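PDB 4FB5: probable oxidoreductase protein from Rhizobium etli, which probably binds a nicotinamide nucleotide and catalyses an oxidation-reduction reaction, as members of the GFO/IDH/MocA family do. Local coordinates for residues A[28-33]-A[39-44]; A[45-50]-A[55-60]; A[132-137]-A[369-374]; A[217-222]-A[363-368]. All coordinates share one frame; numbering follows the deposited sequence.

Interaction 1: residues A[28-33]-A[39-44]; sequences IGLIGT and CHALAW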
loop_
_atom_site.group_PDB
_atom_site.type_symbol
_atom_site.label_atom_id
_atom_site.label_comp_id
_atom_site.label_asym_id
_atom_site.label_seq_id
_atom_site.Cartn_x
_atom_site.Cartn_y
_atom_site.Cartn_z
ATOM N N ILE A 28 -0.615 -41.703 12.997
ATOM C CA ILE A 28 -1.551 -40.599 13.145
ATOM C C ILE A 28 -2.991 -41.036 13.096
ATOM O O ILE A 28 -3.386 -41.752 12.184
ATOM C CB ILE A 28 -1.331 -39.531 12.049
ATOM C CG1 ILE A 28 0.159 -39.185 11.929
ATOM C CG2 ILE A 28 -2.217 -38.298 12.325
ATOM C CD1 ILE A 28 0.749 -38.599 13.189
ATOM N N GLY A 29 -3.776 -40.591 14.063
ATOM C CA GLY A 29 -5.205 -40.741 13.970
ATOM C C GLY A 29 -5.810 -39.379 13.781
ATOM O O GLY A 29 -5.486 -38.466 14.545
ATOM N N LEU A 30 -6.665 -39.211 12.774
ATOM C CA LEU A 30 -7.349 -37.932 12.595
ATOM C C LEU A 30 -8.823 -38.090 12.816
ATOM O O LEU A 30 -9.410 -39.000 12.280
ATOM C CB LEU A 30 -7.135 -37.426 11.176
ATOM C CG LEU A 30 -7.272 -35.953 10.759
ATOM C CD1 LEU A 30 -7.858 -35.896 9.372
ATOM C CD2 LEU A 30 -8.118 -35.132 11.687
ATOM N N ILE A 31 -9.421 -37.189 13.587
ATOM C CA ILE A 31 -10.902 -37.091 13.750
ATOM C C ILE A 31 -11.413 -35.760 13.201
ATOM O O ILE A 31 -10.893 -34.710 13.568
ATOM C CB ILE A 31 -11.309 -37.163 15.224
ATOM C CG1 ILE A 31 -10.440 -38.176 15.959
ATOM C CG2 ILE A 31 -12.752 -37.573 15.368
ATOM C CD1 ILE A 31 -10.277 -37.865 17.431
ATOM N N GLY A 32 -12.431 -35.813 12.344
ATOM C CA GLY A 32 -12.935 -34.628 11.627
ATOM C C GLY A 32 -12.287 -34.468 10.249
ATOM O O GLY A 32 -11.097 -34.769 10.080
ATOM N N THR A 33 -13.060 -34.018 9.257
ATOM C CA THR A 33 -12.575 -33.933 7.857
ATOM C C THR A 33 -13.014 -32.681 7.133
ATOM O O THR A 33 -12.695 -32.514 5.944
ATOM C CB THR A 33 -12.982 -35.160 6.962
ATOM O OG1 THR A 33 -14.419 -35.244 6.821
ATOM C CG2 THR A 33 -12.420 -36.462 7.529
ATOM N N CYS A 39 -6.545 -29.755 6.516
ATOM C CA CYS A 39 -5.334 -29.054 6.761
ATOM C C CYS A 39 -4.359 -29.827 7.680
ATOM O O CYS A 39 -3.177 -29.933 7.355
ATOM C CB CYS A 39 -5.692 -27.684 7.318
ATOM S SG CYS A 39 -4.329 -26.527 7.288
ATOM N N HIS A 40 -4.820 -30.389 8.795
ATOM C CA HIS A 40 -3.952 -31.348 9.507
ATOM C C HIS A 40 -3.479 -32.382 8.501
ATOM O O HIS A 40 -2.300 -32.634 8.379
ATOM C CB HIS A 40 -4.676 -32.111 10.614
ATOM C CG HIS A 40 -4.908 -31.325 11.868
ATOM N ND1 HIS A 40 -4.614 -31.824 13.119
ATOM C CD2 HIS A 40 -5.414 -30.086 12.071
ATOM C CE1 HIS A 40 -4.907 -30.921 14.035
ATOM N NE2 HIS A 40 -5.408 -29.861 13.430
ATOM N N ALA A 41 -4.392 -32.976 7.742
ATOM C CA ALA A 41 -3.969 -34.089 6.903
ATOM C C ALA A 41 -2.837 -33.683 5.943
ATOM O O ALA A 41 -1.885 -34.421 5.738
ATOM C CB ALA A 41 -5.170 -34.701 6.156
ATOM N N LEU A 42 -2.943 -32.486 5.380
ATOM C CA LEU A 42 -1.965 -32.013 4.459
ATOM C C LEU A 42 -0.670 -31.757 5.196
ATOM O O LEU A 42 0.432 -31.946 4.655
ATOM C CB LEU A 42 -2.451 -30.722 3.841
ATOM C CG LEU A 42 -3.443 -30.818 2.685
ATOM C CD1 LEU A 42 -3.849 -29.402 2.284
ATOM C CD2 LEU A 42 -2.859 -31.568 1.528
ATOM N N ALA A 43 -0.806 -31.314 6.431
ATOM C CA ALA A 43 0.358 -31.051 7.232
ATOM C C ALA A 43 1.119 -32.359 7.511
ATOM O O ALA A 43 2.332 -32.468 7.196
ATOM C CB ALA A 43 -0.024 -30.311 8.542
ATOM N N TRP A 44 0.411 -33.348 8.065
ATOM C CA TRP A 44 1.040 -34.648 8.401
ATOM C C TRP A 44 1.680 -35.264 7.146
ATOM O O TRP A 44 2.800 -35.807 7.192
ATOM C CB TRP A 44 0.046 -35.632 9.050
ATOM C CG TRP A 44 -0.350 -35.349 10.476
ATOM C CD1 TRP A 44 -1.616 -35.048 10.953
ATOM C CD2 TRP A 44 0.514 -35.341 11.617
ATOM N NE1 TRP A 44 -1.579 -34.860 12.328
ATOM C CE2 TRP A 44 -0.283 -35.049 12.754
ATOM C CE3 TRP A 44 1.887 -35.555 11.793
ATOM C CZ2 TRP A 44 0.258 -34.973 14.035
ATOM C CZ3 TRP A 44 2.419 -35.489 13.074
ATOM C CH2 TRP A 44 1.611 -35.201 14.176
#

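Interaction 2: residues A[45-50]-A[55-60]; sequences NAVKTV and ERPRLV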
loop_
_atom_site.group_PDB
_atom_site.type_symbol
_atom_site.label_atom_id
_atom_site.label_comp_id
_atom_site.label_asym_id
_atom_site.label_seq_id
_atom_site.Cartn_x
_atom_site.Cartn_y
_atom_site.Cartn_z
ATOM N N ASN A 45 1.005 -35.115 6.013
ATOM C CA ASN A 45 1.520 -35.657 4.767
ATOM C C ASN A 45 2.738 -34.915 4.234
ATOM O O ASN A 45 3.325 -35.363 3.256
ATOM C CB ASN A 45 0.399 -35.712 3.727
ATOM C CG ASN A 45 0.818 -36.335 2.418
ATOM O OD1 ASN A 45 1.243 -37.502 2.368
ATOM N ND2 ASN A 45 0.668 -35.572 1.320
ATOM N N ALA A 46 3.159 -33.812 4.860
ATOM C CA ALA A 46 4.200 -33.000 4.224
ATOM C C ALA A 46 5.368 -32.607 5.084
ATOM O O ALA A 46 6.419 -32.273 4.554
ATOM C CB ALA A 46 3.597 -31.761 3.608
ATOM N N VAL A 47 5.188 -32.597 6.395
ATOM C CA VAL A 47 6.264 -32.208 7.294
ATOM C C VAL A 47 7.594 -32.737 6.849
ATOM O O VAL A 47 8.576 -31.972 6.789
ATOM C CB VAL A 47 6.136 -32.765 8.710
ATOM C CG1 VAL A 47 6.068 -31.646 9.703
ATOM C CG2 VAL A 47 4.999 -33.784 8.840
ATOM N N LYS A 48 7.646 -34.042 6.568
ATOM C CA LYS A 48 8.933 -34.654 6.349
ATOM C C LYS A 48 9.565 -34.168 5.096
ATOM O O LYS A 48 10.710 -33.755 5.156
ATOM C CB LYS A 48 8.920 -36.183 6.397
ATOM C CG LYS A 48 10.309 -36.792 6.624
ATOM C CD LYS A 48 10.303 -38.247 6.172
ATOM C CE LYS A 48 11.465 -39.062 6.748
ATOM N NZ LYS A 48 12.685 -38.892 5.883
ATOM N N THR A 49 8.856 -34.208 3.974
ATOM C CA THR A 49 9.433 -33.646 2.733
ATOM C C THR A 49 9.904 -32.182 2.834
ATOM O O THR A 49 10.973 -31.842 2.347
ATOM C CB THR A 49 8.515 -33.750 1.545
ATOM O OG1 THR A 49 7.990 -35.083 1.453
ATOM C CG2 THR A 49 9.308 -33.431 0.298
ATOM N N VAL A 50 9.117 -31.327 3.482
ATOM C CA VAL A 50 9.528 -29.957 3.749
ATOM C C VAL A 50 10.737 -29.866 4.691
ATOM O O VAL A 50 11.757 -29.248 4.349
ATOM C CB VAL A 50 8.381 -29.149 4.379
ATOM C CG1 VAL A 50 8.840 -27.710 4.661
ATOM C CG2 VAL A 50 7.206 -29.166 3.482
ATOM N N GLU A 55 10.759 -38.358 10.936
ATOM C CA GLU A 55 10.328 -39.675 10.512
ATOM C C GLU A 55 8.947 -39.569 9.832
ATOM O O GLU A 55 8.010 -39.045 10.428
ATOM C CB GLU A 55 10.293 -40.578 11.767
ATOM C CG GLU A 55 10.992 -41.971 11.638
ATOM C CD GLU A 55 12.524 -41.904 11.416
ATOM O OE1 GLU A 55 12.975 -42.301 10.319
ATOM O OE2 GLU A 55 13.276 -41.472 12.326
ATOM N N ARG A 56 8.837 -40.065 8.593
ATOM C CA ARG A 56 7.582 -40.005 7.815
ATOM C C ARG A 56 6.412 -40.325 8.699
ATOM O O ARG A 56 6.295 -41.420 9.195
ATOM C CB ARG A 56 7.604 -40.983 6.623
ATOM C CG ARG A 56 6.647 -40.651 5.449
ATOM C CD ARG A 56 7.319 -39.775 4.312
ATOM N NE ARG A 56 6.423 -39.331 3.214
ATOM C CZ ARG A 56 5.154 -38.907 3.346
ATOM N NH1 ARG A 56 4.564 -38.823 4.549
ATOM N NH2 ARG A 56 4.466 -38.544 2.264
ATOM N N PRO A 57 5.545 -39.359 8.943
ATOM C CA PRO A 57 4.421 -39.843 9.690
ATOM C C PRO A 57 3.602 -40.758 8.818
ATOM O O PRO A 57 3.654 -40.671 7.585
ATOM C CB PRO A 57 3.654 -38.574 10.006
ATOM C CG PRO A 57 4.718 -37.548 10.065
ATOM C CD PRO A 57 5.600 -37.895 8.926
ATOM N N ARG A 58 2.892 -41.652 9.495
ATOM C CA ARG A 58 2.058 -42.692 8.895
ATOM C C ARG A 58 0.606 -42.399 9.279
ATOM O O ARG A 58 0.274 -42.206 10.474
ATOM C CB ARG A 58 2.500 -44.095 9.376
ATOM C CG ARG A 58 1.933 -45.282 8.590
ATOM C CD ARG A 58 2.681 -46.589 8.928
ATOM N NE ARG A 58 2.151 -47.302 10.106
ATOM C CZ ARG A 58 1.264 -48.310 10.074
ATOM N NH1 ARG A 58 0.759 -48.751 8.922
ATOM N NH2 ARG A 58 0.872 -48.884 11.213
ATOM N N LEU A 59 -0.229 -42.352 8.245
ATOM C CA LEU A 59 -1.614 -41.920 8.364
ATOM C C LEU A 59 -2.385 -43.195 8.403
ATOM O O LEU A 59 -2.506 -43.906 7.394
ATOM C CB LEU A 59 -2.052 -41.028 7.178
ATOM C CG LEU A 59 -1.009 -40.040 6.619
ATOM C CD1 LEU A 59 -1.396 -39.472 5.256
ATOM C CD2 LEU A 59 -0.680 -38.936 7.605
ATOM N N VAL A 60 -2.897 -43.474 9.590
ATOM C CA VAL A 60 -3.375 -44.787 9.935
ATOM C C VAL A 60 -4.891 -44.866 9.973
ATOM O O VAL A 60 -5.486 -45.653 9.236
ATOM C CB VAL A 60 -2.801 -45.189 11.282
ATOM C CG1 VAL A 60 -3.332 -46.555 11.710
ATOM C CG2 VAL A 60 -1.281 -45.207 11.217
#

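Interaction 3: residues A[132-137]-A[369-374]; sequences ADAERM and DGLRIE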
loop_
_atom_site.group_PDB
_atom_site.type_symbol
_atom_site.label_atom_id
_atom_site.label_comp_id
_atom_site.label_asym_id
_atom_site.label_seq_id
_atom_site.Cartn_x
_atom_site.Cartn_y
_atom_site.Cartn_z
ATOM N N ALA A 132 -14.276 -24.901 33.329
ATOM C CA ALA A 132 -14.021 -26.101 34.143
ATOM C C ALA A 132 -13.898 -27.349 33.281
ATOM O O ALA A 132 -13.307 -28.364 33.691
ATOM C CB ALA A 132 -15.083 -26.281 35.223
ATOM N N ASP A 133 -14.430 -27.273 32.075
ATOM C CA ASP A 133 -14.182 -28.356 31.171
ATOM C C ASP A 133 -12.711 -28.327 30.760
ATOM O O ASP A 133 -12.051 -29.364 30.689
ATOM C CB ASP A 133 -15.101 -28.270 29.963
ATOM C CG ASP A 133 -16.544 -28.628 30.293
ATOM O OD1 ASP A 133 -16.833 -29.840 30.449
ATOM O OD2 ASP A 133 -17.390 -27.699 30.376
ATOM N N ALA A 134 -12.208 -27.121 30.511
ATOM C CA ALA A 134 -10.866 -26.924 30.024
ATOM C C ALA A 134 -9.898 -27.337 31.110
ATOM O O ALA A 134 -8.914 -28.061 30.842
ATOM C CB ALA A 134 -10.660 -25.481 29.641
ATOM N N GLU A 135 -10.207 -26.899 32.334
ATOM C CA GLU A 135 -9.479 -27.325 33.538
ATOM C C GLU A 135 -9.280 -28.826 33.518
ATOM O O GLU A 135 -8.147 -29.296 33.553
ATOM C CB GLU A 135 -10.203 -26.893 34.814
ATOM C CG GLU A 135 -10.256 -25.414 34.995
ATOM C CD GLU A 135 -10.798 -25.018 36.345
ATOM O OE1 GLU A 135 -12.034 -25.076 36.529
ATOM O OE2 GLU A 135 -9.991 -24.620 37.222
ATOM N N ARG A 136 -10.382 -29.563 33.385
ATOM C CA ARG A 136 -10.355 -31.021 33.275
ATOM C C ARG A 136 -9.442 -31.496 32.183
ATOM O O ARG A 136 -8.740 -32.489 32.352
ATOM C CB ARG A 136 -11.756 -31.564 33.017
ATOM C CG ARG A 136 -12.139 -32.706 33.969
ATOM C CD ARG A 136 -13.564 -33.174 33.793
ATOM N NE ARG A 136 -14.504 -32.060 33.921
ATOM C CZ ARG A 136 -15.437 -31.776 33.010
ATOM N NH1 ARG A 136 -15.565 -32.530 31.910
ATOM N NH2 ARG A 136 -16.243 -30.737 33.197
HETATM N N MSE A 137 -9.424 -30.787 31.060
HETATM C CA MSE A 137 -8.599 -31.259 29.959
HETATM C C MSE A 137 -7.130 -31.179 30.356
HETATM O O MSE A 137 -6.330 -32.087 30.071
HETATM C CB MSE A 137 -8.880 -30.485 28.685
HETATM C CG MSE A 137 -10.315 -30.637 28.154
HETATM SE SE MSE A 137 -10.767 -29.456 26.592
HETATM C CE MSE A 137 -9.511 -30.259 25.327
ATOM N N ASP A 369 -0.850 -23.293 28.682
ATOM C CA ASP A 369 -0.914 -21.921 28.215
ATOM C C ASP A 369 -2.244 -21.558 27.534
ATOM O O ASP A 369 -2.727 -20.417 27.671
ATOM C CB ASP A 369 0.274 -21.643 27.337
ATOM C CG ASP A 369 1.555 -21.445 28.146
ATOM O OD1 ASP A 369 1.506 -20.678 29.140
ATOM O OD2 ASP A 369 2.600 -22.044 27.765
ATOM N N GLY A 370 -2.852 -22.539 26.860
ATOM C CA GLY A 370 -4.160 -22.332 26.257
ATOM C C GLY A 370 -5.230 -22.079 27.297
ATOM O O GLY A 370 -6.121 -21.205 27.125
ATOM N N LEU A 371 -5.162 -22.844 28.389
ATOM C CA LEU A 371 -6.150 -22.678 29.450
ATOM C C LEU A 371 -5.997 -21.304 30.034
ATOM O O LEU A 371 -6.965 -20.589 30.365
ATOM C CB LEU A 371 -5.960 -23.707 30.579
ATOM C CG LEU A 371 -6.957 -23.398 31.727
ATOM C CD1 LEU A 371 -8.383 -23.919 31.470
ATOM C CD2 LEU A 371 -6.447 -23.832 33.081
ATOM N N ARG A 372 -4.741 -20.936 30.191
ATOM C CA ARG A 372 -4.491 -19.610 30.728
ATOM C C ARG A 372 -5.073 -18.535 29.762
ATOM O O ARG A 372 -5.698 -17.583 30.219
ATOM C CB ARG A 372 -3.000 -19.438 31.155
ATOM C CG ARG A 372 -2.626 -18.058 31.715
ATOM C CD ARG A 372 -3.488 -17.588 32.816
ATOM N NE ARG A 372 -3.058 -16.279 33.303
ATOM C CZ ARG A 372 -3.569 -15.099 32.919
ATOM N NH1 ARG A 372 -4.549 -15.014 32.004
ATOM N NH2 ARG A 372 -3.106 -13.985 33.468
ATOM N N ILE A 373 -4.892 -18.738 28.456
ATOM C CA ILE A 373 -5.478 -17.870 27.433
ATOM C C ILE A 373 -7.012 -17.829 27.529
ATOM O O ILE A 373 -7.633 -16.723 27.545
ATOM C CB ILE A 373 -5.022 -18.251 26.016
ATOM C CG1 ILE A 373 -3.678 -17.568 25.716
ATOM C CG2 ILE A 373 -6.060 -17.820 24.992
ATOM C CD1 ILE A 373 -2.798 -18.276 24.685
ATOM N N GLU A 374 -7.619 -19.006 27.664
ATOM C CA GLU A 374 -9.044 -19.018 27.823
ATOM C C GLU A 374 -9.487 -18.395 29.108
ATOM O O GLU A 374 -10.545 -17.739 29.156
ATOM C CB GLU A 374 -9.595 -20.401 27.635
ATOM C CG GLU A 374 -9.401 -20.810 26.163
ATOM C CD GLU A 374 -10.028 -22.123 25.823
ATOM O OE1 GLU A 374 -11.132 -22.355 26.358
ATOM O OE2 GLU A 374 -9.415 -22.900 25.026
#

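Interaction 4: residues A[217-222]-A[363-368]; sequences LLWYLF and SIVTFK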
loop_
_atom_site.group_PDB
_atom_site.type_symbol
_atom_site.label_atom_id
_atom_site.label_comp_id
_atom_site.label_asym_id
_atom_site.label_seq_id
_atom_site.Cartn_x
_atom_site.Cartn_y
_atom_site.Cartn_z
ATOM N N LEU A 217 -1.077 -14.524 19.994
ATOM C CA LEU A 217 0.082 -13.755 19.537
ATOM C C LEU A 217 0.734 -12.923 20.643
ATOM O O LEU A 217 1.963 -12.930 20.775
ATOM C CB LEU A 217 -0.213 -12.908 18.299
ATOM C CG LEU A 217 -0.504 -13.677 17.001
ATOM C CD1 LEU A 217 -1.093 -12.694 15.990
ATOM C CD2 LEU A 217 0.730 -14.417 16.433
ATOM N N LEU A 218 -0.078 -12.228 21.446
ATOM C CA LEU A 218 0.469 -11.464 22.541
ATOM C C LEU A 218 1.231 -12.400 23.500
ATOM O O LEU A 218 2.192 -11.966 24.180
ATOM C CB LEU A 218 -0.614 -10.661 23.249
ATOM C CG LEU A 218 -1.361 -9.680 22.330
ATOM C CD1 LEU A 218 -2.280 -8.798 23.064
ATOM C CD2 LEU A 218 -0.437 -8.815 21.508
ATOM N N TRP A 219 0.837 -13.681 23.506
ATOM C CA TRP A 219 1.391 -14.609 24.441
ATOM C C TRP A 219 2.777 -14.904 23.971
ATOM O O TRP A 219 3.750 -14.714 24.693
ATOM C CB TRP A 219 0.588 -15.907 24.509
ATOM C CG TRP A 219 1.337 -16.919 25.277
ATOM C CD1 TRP A 219 1.507 -16.945 26.638
ATOM C CD2 TRP A 219 2.128 -18.018 24.756
ATOM N NE1 TRP A 219 2.324 -18.004 27.004
ATOM C CE2 TRP A 219 2.702 -18.689 25.875
ATOM C CE3 TRP A 219 2.351 -18.540 23.472
ATOM C CZ2 TRP A 219 3.499 -19.843 25.741
ATOM C CZ3 TRP A 219 3.144 -19.695 23.341
ATOM C CH2 TRP A 219 3.719 -20.318 24.477
ATOM N N TYR A 220 2.854 -15.378 22.737
ATOM C CA TYR A 220 4.116 -15.697 22.054
ATOM C C TYR A 220 5.151 -14.595 22.148
ATOM O O TYR A 220 6.324 -14.855 22.403
ATOM C CB TYR A 220 3.815 -15.918 20.603
ATOM C CG TYR A 220 4.964 -16.412 19.814
ATOM C CD1 TYR A 220 5.569 -17.642 20.118
ATOM C CD2 TYR A 220 5.436 -15.681 18.731
ATOM C CE1 TYR A 220 6.638 -18.099 19.363
ATOM C CE2 TYR A 220 6.490 -16.115 17.991
ATOM C CZ TYR A 220 7.088 -17.323 18.298
ATOM O OH TYR A 220 8.147 -17.748 17.539
ATOM N N LEU A 221 4.699 -13.363 21.940
ATOM C CA LEU A 221 5.565 -12.193 21.922
ATOM C C LEU A 221 5.906 -11.635 23.325
ATOM O O LEU A 221 7.035 -11.170 23.557
ATOM C CB LEU A 221 4.897 -11.099 21.091
ATOM C CG LEU A 221 4.898 -11.359 19.587
ATOM C CD1 LEU A 221 4.064 -10.313 18.824
ATOM C CD2 LEU A 221 6.312 -11.364 19.089
ATOM N N PHE A 222 4.938 -11.671 24.244
ATOM C CA PHE A 222 5.059 -10.964 25.500
ATOM C C PHE A 222 4.750 -11.853 26.692
ATOM O O PHE A 222 5.641 -12.264 27.435
ATOM C CB PHE A 222 4.149 -9.730 25.489
ATOM C CG PHE A 222 4.495 -8.737 24.398
ATOM C CD1 PHE A 222 5.742 -8.118 24.383
ATOM C CD2 PHE A 222 3.591 -8.475 23.357
ATOM C CE1 PHE A 222 6.073 -7.223 23.369
ATOM C CE2 PHE A 222 3.894 -7.599 22.335
ATOM C CZ PHE A 222 5.132 -6.962 22.330
ATOM N N SER A 363 8.182 -24.456 19.939
ATOM C CA SER A 363 7.316 -23.291 20.140
ATOM C C SER A 363 5.879 -23.685 19.896
ATOM O O SER A 363 5.320 -23.437 18.849
ATOM C CB SER A 363 7.709 -22.111 19.254
ATOM O OG SER A 363 7.130 -22.247 17.974
ATOM N N ILE A 364 5.277 -24.308 20.876
ATOM C CA ILE A 364 3.950 -24.761 20.695
ATOM C C ILE A 364 3.102 -24.121 21.762
ATOM O O ILE A 364 3.625 -23.480 22.673
ATOM C CB ILE A 364 3.931 -26.274 20.764
ATOM C CG1 ILE A 364 2.958 -26.786 19.746
ATOM C CG2 ILE A 364 3.583 -26.792 22.158
ATOM C CD1 ILE A 364 3.513 -27.903 19.014
ATOM N N VAL A 365 1.797 -24.249 21.645
ATOM C CA VAL A 365 0.948 -23.780 22.721
ATOM C C VAL A 365 0.344 -25.003 23.377
ATOM O O VAL A 365 -0.231 -25.864 22.698
ATOM C CB VAL A 365 -0.133 -22.831 22.234
ATOM C CG1 VAL A 365 -0.977 -22.347 23.393
ATOM C CG2 VAL A 365 0.496 -21.673 21.500
ATOM N N THR A 366 0.537 -25.088 24.688
ATOM C CA THR A 366 0.149 -26.249 25.450
ATOM C C THR A 366 -1.139 -25.927 26.107
ATOM O O THR A 366 -1.469 -24.753 26.358
ATOM C CB THR A 366 1.055 -26.500 26.680
ATOM O OG1 THR A 366 0.917 -25.392 27.593
ATOM C CG2 THR A 366 2.493 -26.708 26.291
ATOM N N PHE A 367 -1.806 -26.993 26.501
ATOM C CA PHE A 367 -2.992 -26.891 27.285
ATOM C C PHE A 367 -2.809 -26.023 28.489
ATOM O O PHE A 367 -3.761 -25.413 28.958
ATOM C CB PHE A 367 -3.449 -28.283 27.681
ATOM C CG PHE A 367 -4.184 -29.010 26.580
ATOM C CD1 PHE A 367 -5.188 -29.923 26.887
ATOM C CD2 PHE A 367 -3.875 -28.769 25.230
ATOM C CE1 PHE A 367 -5.859 -30.598 25.877
ATOM C CE2 PHE A 367 -4.527 -29.438 24.219
ATOM C CZ PHE A 367 -5.532 -30.354 24.534
ATOM N N LYS A 368 -1.589 -25.958 28.990
ATOM C CA LYS A 368 -1.360 -25.155 30.160
ATOM C C LYS A 368 -1.488 -23.686 29.783
ATOM O O LYS A 368 -2.168 -22.929 30.457
ATOM C CB LYS A 368 0.016 -25.444 30.774
ATOM C CG LYS A 368 0.231 -24.709 32.134
ATOM C CD LYS A 368 1.677 -24.809 32.607
ATOM C CE LYS A 368 1.820 -24.129 33.969
ATOM N NZ LYS A 368 3.268 -23.953 34.339
#

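Interaction 1: residues A[28-33]-A[39-44]
Ile28 lies over one face of the Trp44 indole, and this CH-pi contact carries most of the packing between strand 28-31 and the end of helix 39-44. Ile28 CD1 stands almost straight above the six-membered ring of Trp44, 3.4 Å from its centroid and 5° off the ring normal. CG2 covers the pyrrole part of the same face, with Ile28 CG2 3.5 Å from Trp44 NE1, and CG1 spans the middle, Ile28 CG1 being 3.9 Å from Trp44 CD2. The spread follows from the first torsion of Ile28: at chi1 -48° CG1 is anti to the carbonyl carbon and CG2 anti to the backbone N, which sets CG1 with its CD1 over the benzene part and CG2 over the pyrrole part. Plain apolar packing is looser one turn earlier in the helix, where Leu30 CD1 meets Ala41 CB at 4.4 Å. The polar bonds lie elsewhere: Trp44 NE1 and His40 ND1 both pair with Ser99 OG, and His40 NE2 bonds to Glu124 OE1. A leucine in place of Trp44 would probably deprive Ile28 of the flat surface beneath its branches and leave Ser99 OG without its indole partner. Gly32 follows the strand in a glycine-rich strand-turn-helix of the Rossmann type, consistent with a nucleotide-binding domain. Strand 27-31 runs between strands 58-63 and 97-100 of the parallel sheet. Trp44 also touches Val97 and Leu59 on these neighbours, meets Trp122 nearly at right angles, and packs against Cys350 and Ile354 of helix 344-358.

Interaction 2: residues A[45-50]-A[55-60]
Arg56 and Asn45 run alongside each other in the same direction and are joined by a weak, nearly straight hydrogen bond from Arg56 NH2 to Asn45 OD1 (3.4 Å, 175° at the hydrogen). OD1 sits at the guanidinium edge, although the amide plane is turned 50° from it. Lys48 contributes its hydrocarbon chain: its CE comes 3.4 Å from Arg56 N, and the two side chains meet where Lys48 CD lies 3.8 Å from Arg56 CD. On the apolar side the Val47 side chain lies aslant the Pro57 ring, with Val47 CG2 4.0 Å from Pro57 CG. A bend at the second torsion of Arg56 (chi2 92°) brings the guanidinium to the Asn45 end of the contact. The next shell includes a second subunit: Asn45 O bonds to Asn45 ND2 of that chain, and Lys48 NZ makes a weak bond to its Gly75 O. Arg56 also packs on Asn45 of the second subunit, placing this contact at the subunit interface. Within the chain, helix 47-51 rests on helix 344-358 through Val47, which touches Cys350 and Arg351, while Pro57 and Leu59 pack on Trp44 as the chain enters strand 58-63 of the parallel sheet.

Interaction 3: residues A[132-137]-A[369-374]
Leu371 points one methyl at the surface of helix 131-143, where CD1 does all the close touching. Its first partner is the methyl of Ala134, with Leu371 CD1 3.3 Å from Ala134 CB, both residues directing their side chains toward the opposing helix. The second is the backbone beside it: Leu371 CD1 lies 3.6 Å from Glu135 N. The aliphatic part of Glu135 closes the outer flank, its CG 4.3 Å from Leu371 CD1. With CG anti to the backbone N (chi1 175°), Leu371 extends across to the neighbouring helix, and the short alanine side chain lets the two backbones approach to 6.4 Å between Ala134 CA and Leu371 CA. The contact is thus a small apolar one between helices, resting mainly on a single leucine branch. Charged groups lie around it. On the helix of Ala134, Arg136 NH2 forms a salt bridge to Asp133 OD1 at 3.0 Å, approaching from above the carboxylate plane, with OD1 itself tilted 30° from the guanidinium plane. On the partner helix Glu374 OE2 takes the backbone N-H of Met127, in the chain leading to helix 131-143, and so adds a polar tie between the two regions. Leu371 also touches Tyr131 and Leu138, which extend its apolar seat along the same helix. On other sides, the selenomethionine Met137 packs on Ala108, Ala111 and Ile112 of helix 107-116, while Ile373 faces Leu215 and Trp219 of helix 206-221; helix 367-385 therefore lies between the Rossmann-type domain and helix 206-221.

Interaction 4: residues A[217-222]-A[363-368]
The Trp219 indole meets Ile364 and Val365 obliquely with the outer part of its six-membered ring. Trp219 CH2 lies 3.6 Å from Ile364 O, while Trp219 CZ3 lies 3.8 Å from Val365 CG2; the Trp219 and Val365 side chains pass alongside one another, running opposite ways. The Tyr220 ring turns an edge instead, its CE1 4.2 Å from Ser363 CB, close to the ring plane. Trp219 CG stands anti to the backbone N (chi1 169°), which carries the indole out from helix 217-221 toward residues 364-365. An alanine at Trp219 is likely to open a gap beside Val365 CG2 and leave the Ile364 carbonyl without its aromatic neighbour. Just beyond, Thr366 N-caps helix 367-385: its OG1 accepts a weak bond from Lys368 N at 2.9 Å and another from Asp369 N. Trp219 also meets the ring of His224, and Tyr220 makes a cation-pi contact with Arg164 of helix 158-168. Ser363 is tethered through its backbone N to Glu352 of helix 344-358, and Val365 bonds through its backbone to Leu150 of strand 148-150 of the parallel sheet. On the far side of helix 206-221, Leu218 packs on strands 175-183 and 254-261 of the large mixed sheet.

Interactions 1 and 2 follow each other along the chain and share the parallel sheet, where Ile28 pairs through its backbone with Arg58 and Val60. Interaction 1 is buried and aromatic-aliphatic; interaction 2, farther from the chain's centre, is partly buried, mixes polar and apolar contacts, and reaches a second subunit. Interactions 3 and 4 both use helix 367-385, with 4 nested inside the loop closed by 3. They touch where Asp369 and Ile373 pack on Trp219 and where Met137 packs on Phe367. Both are small, partly buried contacts without cross-segment hydrogen bonds, one resting on a leucine methyl, the other on aromatic rings against a loop.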